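Local coordinates for protein glycosyl hydrolase, family 8 (Clostridium perfringens, PDB 3REN) that is an alpha-amylase of the family 8 glycosyl hydrolases with an (alpha/alpha)6-barrel fold, probably cleaving alpha-linked glucans, at residues V209-K214 with E227-L232. Sequence-based numbering, arbitrary orientation.
Sequences VPLYRK and ENVDFL
Leu-211 CD1 touches two side chains of the facing segment, Val-229 CG1 and Phe-231 CD2, each at 3.7 Å and in directions roughly perpendicular to one another. It comes to the phenyl ring at its edge, close to the ring plane, so the faces of Phe-231 take no part in this meeting. The Leu-211 side chain lies nearly perpendicular to that of Val-229, and Val-229 CG1 also lies 3.8 Å from Leu-211 CB. That methyl is put there by a chi1 of 178°, which turns CG1 opposite the backbone N; the other branch, CG2, is left to graze Val-209 CG1 at 4.2 Å as the two valines pass side by side, running opposite ways.

Polar contact between the backbones runs through water. Tyr-212 O accepts from two waters, at 3.0 and 2.8 Å. The first also donates to Asp-230 O (2.7 Å), while the second takes a weak bond from Asp-230 N, so the pair bridges this carbonyl to both backbone polar atoms of Asp-230.

An inverse gamma turn centred on Pro-210 bends the loop between Val-209 and Leu-211. Further out, Tyr-212 N hydrogen-bonds to Ser-234 OG and Tyr-212 OH to Glu-248 OE2, while Asp-230, the N-cap of helix 231-243, bonds weakly through OD1 to Leu-233 N. The buried apolar patch thus ties the loop after helix 188-201 to the start of helix 231-243 in this (alpha/alpha)6-barrel enzyme, with strand 268-270 pairing antiparallel to 228-230 and setting Tyr-269 edge-to-face with Phe-231, helix 249-262 touching Leu-211 through Ser-251 and Trp-254, and helix 283-296 reaching Phe-231 through Ile-285.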
loop_
_atom_site.group_PDB
_atom_site.type_symbol
_atom_site.label_atom_id
_atom_site.label_comp_id
_atom_site.label_asym_id
_atom_site.label_seq_id
_atom_site.Cartn_x
_atom_site.Cartn_y
_atom_site.Cartn_z
ATOM N N VAL A 209 6.583 -15.573 -16.977
ATOM C CA VAL A 209 5.920 -14.987 -15.799
ATOM C C VAL A 209 6.590 -13.635 -15.556
ATOM O O VAL A 209 7.571 -13.536 -14.808
ATOM C CB VAL A 209 6.072 -15.899 -14.560
ATOM C CG1 VAL A 209 5.328 -15.299 -13.325
ATOM C CG2 VAL A 209 5.600 -17.306 -14.869
ATOM N N PRO A 210 6.111 -12.589 -16.235
ATOM C CA PRO A 210 6.904 -11.363 -16.194
ATOM C C PRO A 210 6.561 -10.514 -14.976
ATOM O O PRO A 210 6.275 -9.319 -15.096
ATOM C CB PRO A 210 6.521 -10.659 -17.494
ATOM C CG PRO A 210 5.161 -11.140 -17.811
ATOM C CD PRO A 210 4.969 -12.497 -17.163
ATOM N N LEU A 211 6.556 -11.146 -13.821
ATOM C CA LEU A 211 6.325 -10.465 -12.558
ATOM C C LEU A 211 7.692 -10.124 -11.940
ATOM O O LEU A 211 8.707 -10.134 -12.645
ATOM C CB LEU A 211 5.460 -11.346 -11.651
ATOM C CG LEU A 211 4.088 -11.668 -12.256
ATOM C CD1 LEU A 211 3.327 -12.614 -11.326
ATOM C CD2 LEU A 211 3.233 -10.434 -12.609
ATOM N N TYR A 212 7.741 -9.847 -10.638
ATOM C CA TYR A 212 8.948 -9.331 -10.053
ATOM C C TYR A 212 9.447 -10.131 -8.887
ATOM O O TYR A 212 8.655 -10.706 -8.130
ATOM C CB TYR A 212 8.764 -7.876 -9.618
ATOM C CG TYR A 212 8.683 -6.975 -10.788
ATOM C CD1 TYR A 212 9.830 -6.610 -11.472
ATOM C CD2 TYR A 212 7.441 -6.553 -11.282
ATOM C CE1 TYR A 212 9.766 -5.790 -12.592
ATOM C CE2 TYR A 212 7.373 -5.694 -12.373
ATOM C CZ TYR A 212 8.552 -5.311 -13.012
ATOM O OH TYR A 212 8.527 -4.478 -14.114
ATOM N N ARG A 213 10.772 -10.116 -8.735
ATOM C CA ARG A 213 11.415 -10.631 -7.525
ATOM C C ARG A 213 10.906 -9.879 -6.317
ATOM O O ARG A 213 10.535 -8.700 -6.414
ATOM C CB ARG A 213 12.951 -10.466 -7.581
ATOM C CG ARG A 213 13.671 -11.443 -8.518
ATOM C CD ARG A 213 13.761 -12.829 -7.909
ATOM N NE ARG A 213 13.913 -13.864 -8.933
ATOM C CZ ARG A 213 13.644 -15.160 -8.733
ATOM N NH1 ARG A 213 13.217 -15.596 -7.550
ATOM N NH2 ARG A 213 13.781 -16.011 -9.734
ATOM N N LYS A 214 10.901 -10.549 -5.201
ATOM C CA LYS A 214 10.597 -9.974 -3.921
ATOM C C LYS A 214 11.640 -9.040 -3.267
ATOM O O LYS A 214 11.295 -7.971 -2.877
ATOM C CB LYS A 214 10.180 -11.054 -2.926
ATOM C CG LYS A 214 9.505 -10.500 -1.752
ATOM C CD LYS A 214 9.528 -11.300 -0.513
ATOM C CE LYS A 214 9.184 -12.705 -0.767
ATOM N N GLU A 227 11.081 -19.834 -5.521
ATOM C CA GLU A 227 10.501 -20.442 -6.728
ATOM C C GLU A 227 9.161 -19.805 -7.050
ATOM O O GLU A 227 8.810 -19.655 -8.217
ATOM C CB GLU A 227 10.359 -21.954 -6.566
ATOM C CG GLU A 227 11.721 -22.652 -6.379
ATOM C CD GLU A 227 11.702 -24.129 -6.756
ATOM O OE1 GLU A 227 10.862 -24.898 -6.194
ATOM O OE2 GLU A 227 12.546 -24.522 -7.598
ATOM N N ASN A 228 8.444 -19.421 -5.996
ATOM C CA ASN A 228 7.111 -18.814 -6.093
ATOM C C ASN A 228 7.165 -17.304 -6.074
ATOM O O ASN A 228 7.960 -16.742 -5.330
ATOM C CB ASN A 228 6.262 -19.235 -4.906
ATOM C CG ASN A 228 5.854 -20.698 -4.973
ATOM O OD1 ASN A 228 5.957 -21.332 -6.007
ATOM N ND2 ASN A 228 5.418 -21.232 -3.855
ATOM N N VAL A 229 6.310 -16.673 -6.880
ATOM C CA VAL A 229 6.179 -15.217 -6.907
ATOM C C VAL A 229 5.125 -14.788 -5.868
ATOM O O VAL A 229 4.016 -15.323 -5.881
ATOM C CB VAL A 229 5.718 -14.754 -8.300
ATOM C CG1 VAL A 229 5.523 -13.191 -8.361
ATOM C CG2 VAL A 229 6.680 -15.258 -9.401
ATOM N N ASP A 230 5.476 -13.841 -4.975
ATOM C CA ASP A 230 4.498 -13.186 -4.072
ATOM C C ASP A 230 3.679 -12.202 -4.877
ATOM O O ASP A 230 4.133 -11.070 -5.166
ATOM C CB ASP A 230 5.196 -12.414 -2.929
ATOM C CG ASP A 230 4.218 -11.952 -1.850
ATOM O OD1 ASP A 230 3.089 -11.458 -2.185
ATOM O OD2 ASP A 230 4.579 -12.078 -0.666
ATOM N N PHE A 231 2.469 -12.606 -5.237
ATOM C CA PHE A 231 1.716 -11.807 -6.227
ATOM C C PHE A 231 1.353 -10.402 -5.766
ATOM O O PHE A 231 1.413 -9.457 -6.567
ATOM C CB PHE A 231 0.481 -12.566 -6.713
ATOM C CG PHE A 231 -0.196 -11.919 -7.847
ATOM C CD1 PHE A 231 -1.521 -11.504 -7.727
ATOM C CD2 PHE A 231 0.467 -11.747 -9.068
ATOM C CE1 PHE A 231 -2.178 -10.886 -8.802
ATOM C CE2 PHE A 231 -0.186 -11.121 -10.145
ATOM C CZ PHE A 231 -1.516 -10.688 -10.000
ATOM N N LEU A 232 0.920 -10.264 -4.506
ATOM C CA LEU A 232 0.547 -8.951 -3.985
ATOM C C LEU A 232 1.684 -7.979 -4.149
ATOM O O LEU A 232 1.495 -6.833 -4.634
ATOM C CB LEU A 232 0.135 -9.006 -2.516
ATOM C CG LEU A 232 -0.132 -7.602 -1.951
ATOM C CD1 LEU A 232 -1.393 -6.968 -2.595
ATOM C CD2 LEU A 232 -0.306 -7.701 -0.462
HETATM O O HOH W 1 6.629 -10.222 -5.921
HETATM O O HOH W 2 8.299 -12.346 -5.942
#